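Nisin leader peptide-processing serine protease NisP (Lactococcus lactis subsp. lactis, PDB 4MZD) is a subtilisin-like serine protease that removes the leader peptide from the nisin precursor, a late step in the biosynthesis of this antibiotic. Local coordinates at residues K119-K124 with V186-R191; Y173-F176 with L180-S183; A316-Y321 with K334-T339; Q323-F326 with G330-L333; N385-E388 with R393-N396. All coordinates share one frame; numbering follows the deposited sequence. Where two conformers were deposited one is given.

The five contacts fall into three groups within the subtilase domain. Interactions 1 and 2, with centres about 7 Å apart, sit where strand 169-174 passes through a short loop into helix 183-195; they meet at neighbouring strands near the edge of the main sheet, Lys119 and Leu121 bonding to Arg174. Interaction 2 comes nearest the predicted catalytic residues, the Phe176 side chain about 5 Å from that of Asp100 and about 6 Å from that of His147. Interactions 3 and 4, also about 7 Å between centres, pack helix 316-328 against the chain that follows it, Phe326 touching both Phe318 and Trp336. Interaction 5 stands apart, its centre about 23 Å from that of interaction 3.

Interaction 1: residues K119-K124 with V186-R191; sequences KNLVPK and VARAIR
Leu121 lays its isobutyl group against the side of helix 183-195, CD2 resting 3.7 Å from Ala189 CB and CG nearly as close to the same methyl. Its other branch turns to Arg188: CD1 lies 3.5 Å from Arg188 NH1, so one leucine spans two consecutive helical residues, a small apolar one and an arginine, CD1 lying beside NH1 well out of the guanidinium plane. The two longer side chains run past each other in opposite directions, and this brings the end of the arginine back to the leucine backbone. There Arg188 NH2 donates to Leu121 O at 2.9 Å, meeting a lone pair in the carbonyl plane, although the N-H is bent to 139°. A bend at chi3 (-67°) turns the arginine chain toward this carbonyl. Glu184, one turn earlier on the same helix, forms a salt bridge with Arg188 NE, a second anchor for the guanidinium group. A water lies near both Leu121 O and Arg188 NH1, but its bonds are long and weak.

The arrangement belongs to the alpha/beta core of the subtilisin fold: strand 117-120 pairs in parallel with strand 169-174, and helix 183-195 packs across that part of the sheet. Leu121 follows directly on the strand, where the chain turns away. Asn120 shapes this exit as an Asx turn, its OD1 accepting from Val122 N at 3.0 Å, with the donor well above the carbonyl plane. Asn120 ND2 is held in turn by the carbonyl of Asn137, outside the contact.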
# COMPACT_ATOMS: atom_id res chain seq x y z
N LYS A 119 -4.47 5.76 -15.82
CA LYS A 119 -5.39 6.88 -15.77
C LYS A 119 -4.99 7.82 -14.65
O LYS A 119 -4.60 7.39 -13.57
CB LYS A 119 -6.82 6.40 -15.53
CG LYS A 119 -7.87 7.45 -15.85
CD LYS A 119 -8.05 7.63 -17.35
CE LYS A 119 -8.57 6.36 -18.01
NZ LYS A 119 -8.76 6.54 -19.49
N ASN A 120 -5.12 9.11 -14.93
CA ASN A 120 -5.02 10.14 -13.92
C ASN A 120 -6.41 10.49 -13.41
O ASN A 120 -7.26 10.92 -14.19
CB ASN A 120 -4.35 11.38 -14.51
CG ASN A 120 -4.29 12.52 -13.53
OD1 ASN A 120 -4.21 12.32 -12.32
ND2 ASN A 120 -4.31 13.74 -14.05
N LEU A 121 -6.62 10.29 -12.11
CA LEU A 121 -7.91 10.60 -11.47
C LEU A 121 -7.86 11.91 -10.69
O LEU A 121 -8.86 12.31 -10.09
CB LEU A 121 -8.35 9.46 -10.54
CG LEU A 121 -8.66 8.08 -11.13
CD1 LEU A 121 -9.60 8.19 -12.31
CD2 LEU A 121 -7.39 7.31 -11.52
N VAL A 122 -6.71 12.59 -10.68
CA VAL A 122 -6.60 13.85 -9.96
C VAL A 122 -7.27 14.95 -10.78
O VAL A 122 -6.88 15.19 -11.93
CB VAL A 122 -5.13 14.22 -9.69
CG1 VAL A 122 -5.05 15.56 -8.96
CG2 VAL A 122 -4.43 13.13 -8.89
N PRO A 123 -8.29 15.62 -10.22
CA PRO A 123 -8.99 16.63 -11.02
C PRO A 123 -8.15 17.88 -11.20
O PRO A 123 -7.15 18.07 -10.51
CB PRO A 123 -10.21 16.96 -10.15
CG PRO A 123 -9.75 16.70 -8.76
CD PRO A 123 -8.86 15.49 -8.87
N LYS A 124 -8.56 18.73 -12.13
CA LYS A 124 -7.93 20.03 -12.29
C LYS A 124 -7.93 20.76 -10.95
O LYS A 124 -8.95 20.79 -10.25
CB LYS A 124 -8.67 20.86 -13.34
CG LYS A 124 -8.00 22.19 -13.64
CD LYS A 124 -8.71 22.92 -14.75
CE LYS A 124 -7.99 24.20 -15.11
NZ LYS A 124 -8.71 24.96 -16.16
N VAL A 186 -10.13 7.97 -5.30
CA VAL A 186 -9.68 6.61 -5.04
C VAL A 186 -10.72 5.58 -5.48
O VAL A 186 -10.38 4.57 -6.11
CB VAL A 186 -9.28 6.41 -3.56
CG1 VAL A 186 -8.90 4.96 -3.29
CG2 VAL A 186 -8.13 7.34 -3.19
N ALA A 187 -11.99 5.85 -5.18
CA ALA A 187 -13.06 4.95 -5.60
C ALA A 187 -13.12 4.82 -7.12
O ALA A 187 -13.25 3.72 -7.65
CB ALA A 187 -14.41 5.40 -5.02
N ARG A 188 -13.00 5.94 -7.82
CA ARG A 188 -12.96 5.91 -9.28
C ARG A 188 -11.76 5.09 -9.77
O ARG A 188 -11.85 4.35 -10.75
CB ARG A 188 -12.91 7.32 -9.87
CG ARG A 188 -14.26 8.02 -9.92
CD ARG A 188 -14.21 9.33 -10.68
NE ARG A 188 -13.41 10.34 -10.00
CZ ARG A 188 -12.35 10.96 -10.54
NH1 ARG A 188 -11.97 10.67 -11.78
NH2 ARG A 188 -11.68 11.86 -9.84
N ALA A 189 -10.63 5.24 -9.10
CA ALA A 189 -9.42 4.50 -9.47
C ALA A 189 -9.59 3.00 -9.28
O ALA A 189 -9.12 2.21 -10.10
CB ALA A 189 -8.22 5.01 -8.69
N ILE A 190 -10.25 2.60 -8.19
CA ILE A 190 -10.50 1.18 -7.94
C ILE A 190 -11.34 0.59 -9.07
O ILE A 190 -11.02 -0.47 -9.62
CB ILE A 190 -11.20 0.97 -6.59
CG1 ILE A 190 -10.24 1.29 -5.43
CG2 ILE A 190 -11.73 -0.46 -6.48
CD1 ILE A 190 -10.94 1.44 -4.08
N ARG A 191 -12.41 1.29 -9.44
CA ARG A 191 -13.27 0.82 -10.51
C ARG A 191 -12.52 0.72 -11.83
O ARG A 191 -12.66 -0.26 -12.57
CB ARG A 191 -14.48 1.75 -10.67
CG ARG A 191 -15.41 1.74 -9.49
CD ARG A 191 -16.54 2.73 -9.69
NE ARG A 191 -17.38 2.83 -8.51
CZ ARG A 191 -18.44 2.05 -8.28
NH1 ARG A 191 -18.78 1.12 -9.16
NH2 ARG A 191 -19.14 2.21 -7.17
O HOH W 1 -10.48 13.67 -12.70

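Interaction 2: residues Y173-F176 with L180-S183; sequences YRVF and LSKS
Ser181 reaches back to Val175 across the loop that joins strand 169-174 to helix 183-195, part of a beta-alpha connection in the parallel sheet of the subtilisin fold. With OG trans to its own backbone nitrogen (chi1 -178°), the serine directs its hydroxyl at Val175 O and donates a hydrogen bond of 2.7 Å. The donor stands 27° from the carbonyl plane. The same hydroxyl lies 3.7 Å from Val175 CB, alongside the valine side chain.

Phe176 covers the serine from another side. Its chi1 of -69° sets the ring beside the backbone nitrogen, and chi2 near a right angle turns one face to Ser181 CB, which makes a CH-pi contact 3.8 Å from the ring centroid. The Leu180 carbonyl carbon meets CD1 of this ring obliquely. Beyond the contact Phe176 also touches Met145 and Ala205, and its side chain lies a few ångströms short of the predicted charge-relay residues Asp100 and His147.

Arg174 braces the end of the strand, as NH2 donates to Phe176 O at 3.0 Å, while Glu134 forms a salt bridge with NH1. Over the phenylalanine, Ser181 CB sits toward the rim of the ring, with CE1 its closest atom at 3.5 Å.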
# COMPACT_ATOMS: atom_id res chain seq x y z
N TYR A 173 -2.49 4.21 -11.76
CA TYR A 173 -3.68 5.01 -11.52
C TYR A 173 -3.32 6.11 -10.53
O TYR A 173 -3.06 5.84 -9.36
CB TYR A 173 -4.84 4.12 -11.04
CG TYR A 173 -5.07 3.04 -12.05
CD1 TYR A 173 -5.82 3.29 -13.20
CD2 TYR A 173 -4.46 1.80 -11.93
CE1 TYR A 173 -5.97 2.32 -14.18
CE2 TYR A 173 -4.61 0.82 -12.91
CZ TYR A 173 -5.37 1.09 -14.02
OH TYR A 173 -5.50 0.12 -14.99
N ARG A 174 -3.24 7.34 -11.02
CA ARG A 174 -2.74 8.44 -10.20
C ARG A 174 -3.87 9.13 -9.45
O ARG A 174 -4.83 9.62 -10.06
CB ARG A 174 -1.98 9.46 -11.06
CG ARG A 174 -1.33 10.55 -10.23
CD ARG A 174 -0.27 11.35 -10.97
NE ARG A 174 -0.81 12.30 -11.92
CZ ARG A 174 -1.15 13.56 -11.65
NH1 ARG A 174 -1.60 14.34 -12.62
NH2 ARG A 174 -1.03 14.05 -10.42
N VAL A 175 -3.73 9.17 -8.12
CA VAL A 175 -4.71 9.81 -7.25
C VAL A 175 -4.09 10.86 -6.33
O VAL A 175 -4.78 11.41 -5.48
CB VAL A 175 -5.53 8.79 -6.42
CG1 VAL A 175 -6.31 7.86 -7.34
CG2 VAL A 175 -4.63 8.02 -5.47
N PHE A 176 -2.81 11.15 -6.50
CA PHE A 176 -2.16 12.25 -5.79
C PHE A 176 -1.45 13.14 -6.77
O PHE A 176 -0.88 12.67 -7.76
CB PHE A 176 -1.10 11.75 -4.80
CG PHE A 176 -1.64 11.00 -3.62
CD1 PHE A 176 -1.97 11.66 -2.44
CD2 PHE A 176 -1.82 9.63 -3.69
CE1 PHE A 176 -2.45 10.96 -1.35
CE2 PHE A 176 -2.32 8.93 -2.61
CZ PHE A 176 -2.63 9.60 -1.44
N LEU A 180 -2.49 15.77 -0.77
CA LEU A 180 -3.54 14.87 -0.30
C LEU A 180 -4.45 14.41 -1.44
O LEU A 180 -4.40 14.92 -2.56
CB LEU A 180 -4.34 15.54 0.82
CG LEU A 180 -3.50 15.89 2.05
CD1 LEU A 180 -4.25 16.84 2.97
CD2 LEU A 180 -3.08 14.63 2.80
N SER A 181 -5.29 13.43 -1.13
CA SER A 181 -6.22 12.86 -2.10
C SER A 181 -7.62 12.81 -1.50
O SER A 181 -7.85 13.27 -0.38
CB SER A 181 -5.72 11.48 -2.54
OG SER A 181 -6.56 10.89 -3.51
N LYS A 182 -8.56 12.29 -2.27
CA LYS A 182 -9.97 12.22 -1.88
C LYS A 182 -10.52 10.83 -2.16
O LYS A 182 -10.12 10.19 -3.13
CB LYS A 182 -10.80 13.23 -2.69
CG LYS A 182 -10.47 14.69 -2.43
CD LYS A 182 -11.02 15.16 -1.09
CE LYS A 182 -10.97 16.68 -0.99
NZ LYS A 182 -11.55 17.16 0.29
N SER A 183 -11.45 10.38 -1.32
CA SER A 183 -12.03 9.06 -1.53
C SER A 183 -12.77 8.97 -2.86
O SER A 183 -12.81 7.91 -3.47
CB SER A 183 -12.96 8.68 -0.37
OG SER A 183 -14.07 9.55 -0.30

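Interaction 3: residues A316-Y321 with K334-T339; sequences ANFKKY and KDWLFT
Asp335, the last residue of helix 332-335, meets Asn317 near the start of helix 316-328. Its OD2 accepts from Asn317 ND2 at 2.8 Å through a nearly straight bond (164°) on the syn side of the carboxylate. The amide and carboxylate groups are nearly coplanar, although the two side chains cross at about a right angle. Asp335 OD2 has a second partner, a water that donates to it at 2.7 Å and itself accepts from Phe318 N at 3.0 Å.

Next comes Trp336, where the chain leaves the helix before strand 337-340. The indole swings out to Phe318, whose CG is trans to its backbone nitrogen (chi1 -173°). Phe318 CD1 lies 3.8 Å from Trp336 CZ2, and the ring planes are 23° apart but slid so far that they barely overlap. Phe326 meets both aromatic groups, and Trp336 also packs on Tyr350.

Helix 316-328 is thus joined to the chain just ahead of the hairpin of strands 337-340 and 346-349 by direct and water-mediated polar links and an aromatic contact. An aspartate carboxylate facing a helix's first turn would probably be stabilised in its charged form by the helix dipole and these two donors.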
# COMPACT_ATOMS: atom_id res chain seq x y z
N ALA A 316 11.94 3.82 15.30
CA ALA A 316 12.27 3.82 16.73
C ALA A 316 13.63 4.45 17.01
O ALA A 316 13.79 5.22 17.96
CB ALA A 316 12.21 2.42 17.28
N ASN A 317 14.63 4.12 16.19
CA ASN A 317 15.96 4.68 16.40
C ASN A 317 16.06 6.11 15.91
O ASN A 317 16.72 6.93 16.54
CB ASN A 317 17.03 3.79 15.77
CG ASN A 317 17.03 2.41 16.38
OD1 ASN A 317 17.04 2.28 17.60
ND2 ASN A 317 16.96 1.39 15.54
N PHE A 318 15.39 6.42 14.81
CA PHE A 318 15.31 7.81 14.39
C PHE A 318 14.81 8.68 15.54
O PHE A 318 15.36 9.76 15.82
CB PHE A 318 14.40 7.97 13.18
CG PHE A 318 14.40 9.36 12.61
CD1 PHE A 318 15.25 9.69 11.58
CD2 PHE A 318 13.57 10.34 13.14
CE1 PHE A 318 15.27 10.98 11.06
CE2 PHE A 318 13.59 11.62 12.63
CZ PHE A 318 14.44 11.94 11.59
N LYS A 319 13.75 8.23 16.21
CA LYS A 319 13.15 9.00 17.29
C LYS A 319 14.04 9.11 18.52
O LYS A 319 14.07 10.15 19.18
CB LYS A 319 11.81 8.40 17.67
CG LYS A 319 10.75 8.62 16.63
CD LYS A 319 9.49 7.88 17.01
CE LYS A 319 8.46 8.01 15.93
NZ LYS A 319 8.29 9.43 15.53
N LYS A 320 14.75 8.04 18.85
CA LYS A 320 15.64 8.07 20.01
C LYS A 320 16.87 8.95 19.78
O LYS A 320 17.28 9.68 20.68
CB LYS A 320 16.12 6.67 20.38
CG LYS A 320 15.11 5.84 21.10
CD LYS A 320 15.77 4.66 21.80
CE LYS A 320 16.28 3.64 20.80
NZ LYS A 320 16.75 2.41 21.50
N TYR A 321 17.46 8.85 18.60
CA TYR A 321 18.79 9.40 18.40
C TYR A 321 18.84 10.69 17.61
O TYR A 321 19.83 11.41 17.66
CB TYR A 321 19.70 8.35 17.76
CG TYR A 321 19.73 7.07 18.55
CD1 TYR A 321 20.01 7.09 19.91
CD2 TYR A 321 19.44 5.85 17.97
CE1 TYR A 321 20.03 5.93 20.66
CE2 TYR A 321 19.44 4.68 18.71
CZ TYR A 321 19.73 4.73 20.05
OH TYR A 321 19.74 3.58 20.79
N LYS A 334 19.56 -0.57 8.16
CA LYS A 334 18.74 -1.68 8.62
C LYS A 334 17.32 -1.27 8.98
O LYS A 334 16.43 -2.11 9.01
CB LYS A 334 19.39 -2.38 9.81
CG LYS A 334 20.73 -3.01 9.49
CD LYS A 334 21.23 -3.88 10.63
CE LYS A 334 21.20 -3.15 11.95
NZ LYS A 334 19.86 -3.20 12.61
N ASP A 335 17.11 0.01 9.27
CA ASP A 335 15.82 0.48 9.77
C ASP A 335 14.86 0.91 8.67
O ASP A 335 13.64 0.79 8.83
CB ASP A 335 16.00 1.69 10.70
CG ASP A 335 16.60 1.33 12.04
OD1 ASP A 335 16.98 0.17 12.27
OD2 ASP A 335 16.71 2.27 12.86
N TRP A 336 15.41 1.46 7.59
CA TRP A 336 14.59 1.93 6.48
C TRP A 336 14.88 1.04 5.28
O TRP A 336 15.83 0.25 5.30
CB TRP A 336 14.86 3.40 6.18
CG TRP A 336 14.35 4.33 7.25
CD1 TRP A 336 13.71 3.99 8.42
CD2 TRP A 336 14.42 5.76 7.25
NE1 TRP A 336 13.39 5.12 9.13
CE2 TRP A 336 13.82 6.22 8.44
CE3 TRP A 336 14.94 6.71 6.35
CZ2 TRP A 336 13.73 7.57 8.75
CZ3 TRP A 336 14.85 8.05 6.67
CH2 TRP A 336 14.24 8.47 7.86
N LEU A 337 14.05 1.14 4.26
CA LEU A 337 14.22 0.25 3.13
C LEU A 337 14.52 1.01 1.85
O LEU A 337 14.08 2.14 1.62
CB LEU A 337 13.06 -0.73 3.01
CG LEU A 337 11.72 -0.09 2.75
CD1 LEU A 337 11.39 -0.15 1.28
CD2 LEU A 337 10.62 -0.79 3.55
N PHE A 338 15.31 0.37 1.02
CA PHE A 338 15.90 0.98 -0.16
C PHE A 338 15.02 0.67 -1.36
O PHE A 338 14.76 -0.49 -1.68
CB PHE A 338 17.28 0.34 -0.34
CG PHE A 338 18.17 1.04 -1.30
CD1 PHE A 338 18.73 2.27 -1.00
CD2 PHE A 338 18.50 0.44 -2.50
CE1 PHE A 338 19.59 2.89 -1.90
CE2 PHE A 338 19.35 1.05 -3.40
CZ PHE A 338 19.90 2.26 -3.10
N THR A 339 14.55 1.71 -2.04
CA THR A 339 13.64 1.50 -3.16
C THR A 339 13.86 2.54 -4.27
O THR A 339 14.62 3.51 -4.11
CB THR A 339 12.18 1.47 -2.68
OG1 THR A 339 11.36 0.89 -3.71
CG2 THR A 339 11.70 2.86 -2.33
O HOH W 2 14.60 3.96 13.22

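Interaction 4: residues Q323-F326 with G330-L333; sequences QDKF and GYYL
A chi1 of 180° at Phe326 extends its ring toward the chain after helix 316-328, and a chi1 of 64° at Tyr332 swings that tyrosine ring away while leaving its CB against the phenylalanine. The Phe326 ring consequently meets two successive residues: CD1 lies 3.4 Å from Tyr331 CB, and CE2 lies 3.5 Å from Tyr332 CB. The two CB contacts are close and apolar, and they account for much of the surface buried here. The backbone nitrogen of Tyr332 sits over one face of the ring, offset toward the rim.

Tyr331 faces the helix end with its ring edge. Lys325 O lies near the plane of that ring, 3.7 Å from Tyr331 CD2, while the extended lysine chain runs out obliquely past the phenol and brings its CE to 4.0 Å from Tyr331 OH.

The helix closes in a Schellman motif, Gly330 taking up the positive phi that turns the chain back. Within this motif Tyr331 N donates a weak, strongly bent hydrogen bond to Phe326 O at 3.0 Å. The chain then runs into the short helix 332-335.

This turn lies at the surface, away from the catalytic residues. Phe326 meets Phe318 of its own helix edge-to-face and Trp336 with the planes at about 50°, Tyr331 stacks on Tyr321 of helix 316-328, and Tyr332 packs edge-to-face with Tyr348 of strand 346-349.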
# COMPACT_ATOMS: atom_id res chain seq x y z
N GLN A 323 18.08 12.80 13.76
CA GLN A 323 18.49 12.63 12.37
C GLN A 323 20.01 12.52 12.17
O GLN A 323 20.47 11.67 11.41
CB GLN A 323 17.94 13.80 11.57
CG GLN A 323 18.25 13.74 10.11
CD GLN A 323 17.54 14.83 9.37
OE1 GLN A 323 17.97 15.99 9.36
NE2 GLN A 323 16.41 14.49 8.77
N ASP A 324 20.79 13.37 12.83
CA ASP A 324 22.22 13.36 12.59
C ASP A 324 22.86 12.01 12.93
O ASP A 324 23.62 11.46 12.14
CB ASP A 324 22.91 14.49 13.36
CG ASP A 324 22.54 15.85 12.82
OD1 ASP A 324 22.32 15.97 11.59
OD2 ASP A 324 22.46 16.81 13.62
N LYS A 325 22.53 11.49 14.10
CA LYS A 325 23.08 10.21 14.56
C LYS A 325 22.47 9.04 13.78
O LYS A 325 23.16 8.06 13.49
CB LYS A 325 22.85 10.04 16.06
CG LYS A 325 23.24 8.68 16.64
CD LYS A 325 23.21 8.68 18.16
CE LYS A 325 23.38 7.27 18.72
NZ LYS A 325 23.41 7.25 20.21
N PHE A 326 21.18 9.13 13.47
CA PHE A 326 20.51 8.12 12.67
C PHE A 326 21.27 7.90 11.37
O PHE A 326 21.49 6.77 10.94
CB PHE A 326 19.07 8.58 12.38
CG PHE A 326 18.26 7.60 11.56
CD1 PHE A 326 17.79 6.42 12.12
CD2 PHE A 326 17.96 7.88 10.23
CE1 PHE A 326 17.05 5.54 11.36
CE2 PHE A 326 17.21 7.00 9.48
CZ PHE A 326 16.75 5.83 10.04
N GLY A 330 24.53 5.12 10.66
CA GLY A 330 24.05 4.16 9.69
C GLY A 330 22.83 3.34 10.08
O GLY A 330 22.60 2.27 9.52
N TYR A 331 22.04 3.85 11.03
CA TYR A 331 20.83 3.14 11.43
C TYR A 331 19.89 2.89 10.26
O TYR A 331 19.20 1.87 10.21
CB TYR A 331 20.09 3.92 12.53
CG TYR A 331 20.72 3.81 13.90
CD1 TYR A 331 20.40 2.75 14.73
CD2 TYR A 331 21.63 4.76 14.35
CE1 TYR A 331 20.97 2.64 15.99
CE2 TYR A 331 22.21 4.65 15.60
CZ TYR A 331 21.87 3.59 16.41
OH TYR A 331 22.44 3.48 17.65
N TYR A 332 19.86 3.84 9.32
CA TYR A 332 18.94 3.73 8.19
C TYR A 332 19.18 2.47 7.36
O TYR A 332 18.26 2.00 6.70
CB TYR A 332 19.02 4.97 7.29
CG TYR A 332 20.36 5.15 6.64
CD1 TYR A 332 20.63 4.62 5.38
CD2 TYR A 332 21.38 5.84 7.28
CE1 TYR A 332 21.86 4.77 4.79
CE2 TYR A 332 22.61 6.00 6.70
CZ TYR A 332 22.85 5.46 5.45
OH TYR A 332 24.08 5.61 4.87
N LEU A 333 20.40 1.95 7.36
CA LEU A 333 20.72 0.79 6.53
C LEU A 333 19.88 -0.43 6.88
O LEU A 333 19.55 -1.24 6.01
CB LEU A 333 22.20 0.43 6.65
CG LEU A 333 23.18 1.48 6.12
CD1 LEU A 333 24.58 1.21 6.64
CD2 LEU A 333 23.17 1.48 4.59

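Interaction 5: residues N385-E388 with R393-N396; sequences NSPE and RVLN
Glu388 and Arg393 face each other as a non-hydrogen-bonded antiparallel pair, CA to CA 4.4 Å, and beside them Val394 N donates to Pro387 O at 2.9 Å in an almost linear bond (169°). That carbonyl also receives a CA-H...O contact from Arg393, its CA lying 3.4 Å from Pro387 O.

The ring of Pro387 rests on the second segment through its CD, which lies 3.3 Å from Val394 O and 3.6 Å from Asn396 CB, the asparagine crossing the proline ring at about a right angle. With CG trans to the backbone nitrogen (chi1 -175°), Asn396 keeps only its CB on the proline and sends the amide onward: OD1 accepts from Asp399 N and caps helix 397-402.

The segments form the ends of a short hairpin, strands 388-389 and 392-393, between helix 375-384 and helix 397-402 in the subtilase domain. Arg393 and Leu395 also make backbone bonds with Tyr309, attaching the second segment to strand 308-311 of the main sheet.

Deeper in, Ser386 places its CB 3.4 Å from Val394 O. Its hydroxyl bonds to Leu382 O of the preceding helix and accepts from a water at 2.8 Å. The same water donates to Asn385 O and accepts from Asn396 N, joining the two segments where their paths diverge.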
# COMPACT_ATOMS: atom_id res chain seq x y z
N ASN A 385 -1.37 -19.65 4.22
CA ASN A 385 0.02 -19.92 3.85
C ASN A 385 0.95 -18.77 4.20
O ASN A 385 1.94 -18.49 3.51
CB ASN A 385 0.13 -20.29 2.37
CG ASN A 385 -0.57 -21.60 2.05
OD1 ASN A 385 -0.07 -22.68 2.37
ND2 ASN A 385 -1.74 -21.51 1.44
N SER A 386 0.62 -18.10 5.30
CA SER A 386 1.45 -17.06 5.87
C SER A 386 1.79 -17.45 7.29
O SER A 386 0.89 -17.59 8.13
CB SER A 386 0.72 -15.71 5.88
OG SER A 386 0.46 -15.28 4.56
N PRO A 387 3.08 -17.64 7.58
CA PRO A 387 3.48 -18.12 8.90
C PRO A 387 3.33 -17.04 9.96
O PRO A 387 3.24 -15.85 9.65
CB PRO A 387 4.95 -18.46 8.71
CG PRO A 387 5.41 -17.50 7.66
CD PRO A 387 4.25 -17.37 6.72
N GLU A 388 3.33 -17.46 11.21
CA GLU A 388 3.20 -16.53 12.32
C GLU A 388 4.55 -16.23 12.95
O GLU A 388 5.35 -17.14 13.21
CB GLU A 388 2.23 -17.08 13.36
CG GLU A 388 2.19 -16.26 14.62
CD GLU A 388 1.31 -16.89 15.69
OE1 GLU A 388 0.10 -17.04 15.44
OE2 GLU A 388 1.85 -17.23 16.76
N ARG A 393 0.62 -12.85 11.52
CA ARG A 393 0.85 -13.43 10.21
C ARG A 393 1.77 -12.52 9.41
O ARG A 393 1.53 -11.32 9.30
CB ARG A 393 -0.46 -13.63 9.45
CG ARG A 393 -1.27 -14.83 9.89
CD ARG A 393 -2.45 -15.00 8.97
NE ARG A 393 -3.26 -13.78 8.93
CZ ARG A 393 -4.52 -13.71 9.35
NH1 ARG A 393 -5.12 -14.78 9.83
NH2 ARG A 393 -5.17 -12.56 9.28
N VAL A 394 2.82 -13.10 8.86
CA VAL A 394 3.74 -12.34 8.03
C VAL A 394 3.86 -12.97 6.65
O VAL A 394 3.67 -14.17 6.48
CB VAL A 394 5.14 -12.22 8.67
CG1 VAL A 394 5.06 -11.48 10.01
CG2 VAL A 394 5.77 -13.60 8.85
N LEU A 395 4.14 -12.13 5.66
CA LEU A 395 4.32 -12.58 4.29
C LEU A 395 5.58 -13.43 4.16
O LEU A 395 6.66 -13.04 4.61
CB LEU A 395 4.45 -11.37 3.37
CG LEU A 395 4.67 -11.71 1.89
CD1 LEU A 395 3.43 -12.36 1.29
CD2 LEU A 395 5.04 -10.45 1.12
N ASN A 396 5.42 -14.60 3.54
CA ASN A 396 6.55 -15.44 3.19
C ASN A 396 6.25 -15.99 1.81
O ASN A 396 5.36 -16.83 1.64
CB ASN A 396 6.74 -16.57 4.20
CG ASN A 396 7.98 -17.39 3.91
OD1 ASN A 396 8.05 -18.08 2.89
ND2 ASN A 396 8.96 -17.32 4.79
O HOH W 3 2.78 -15.59 2.95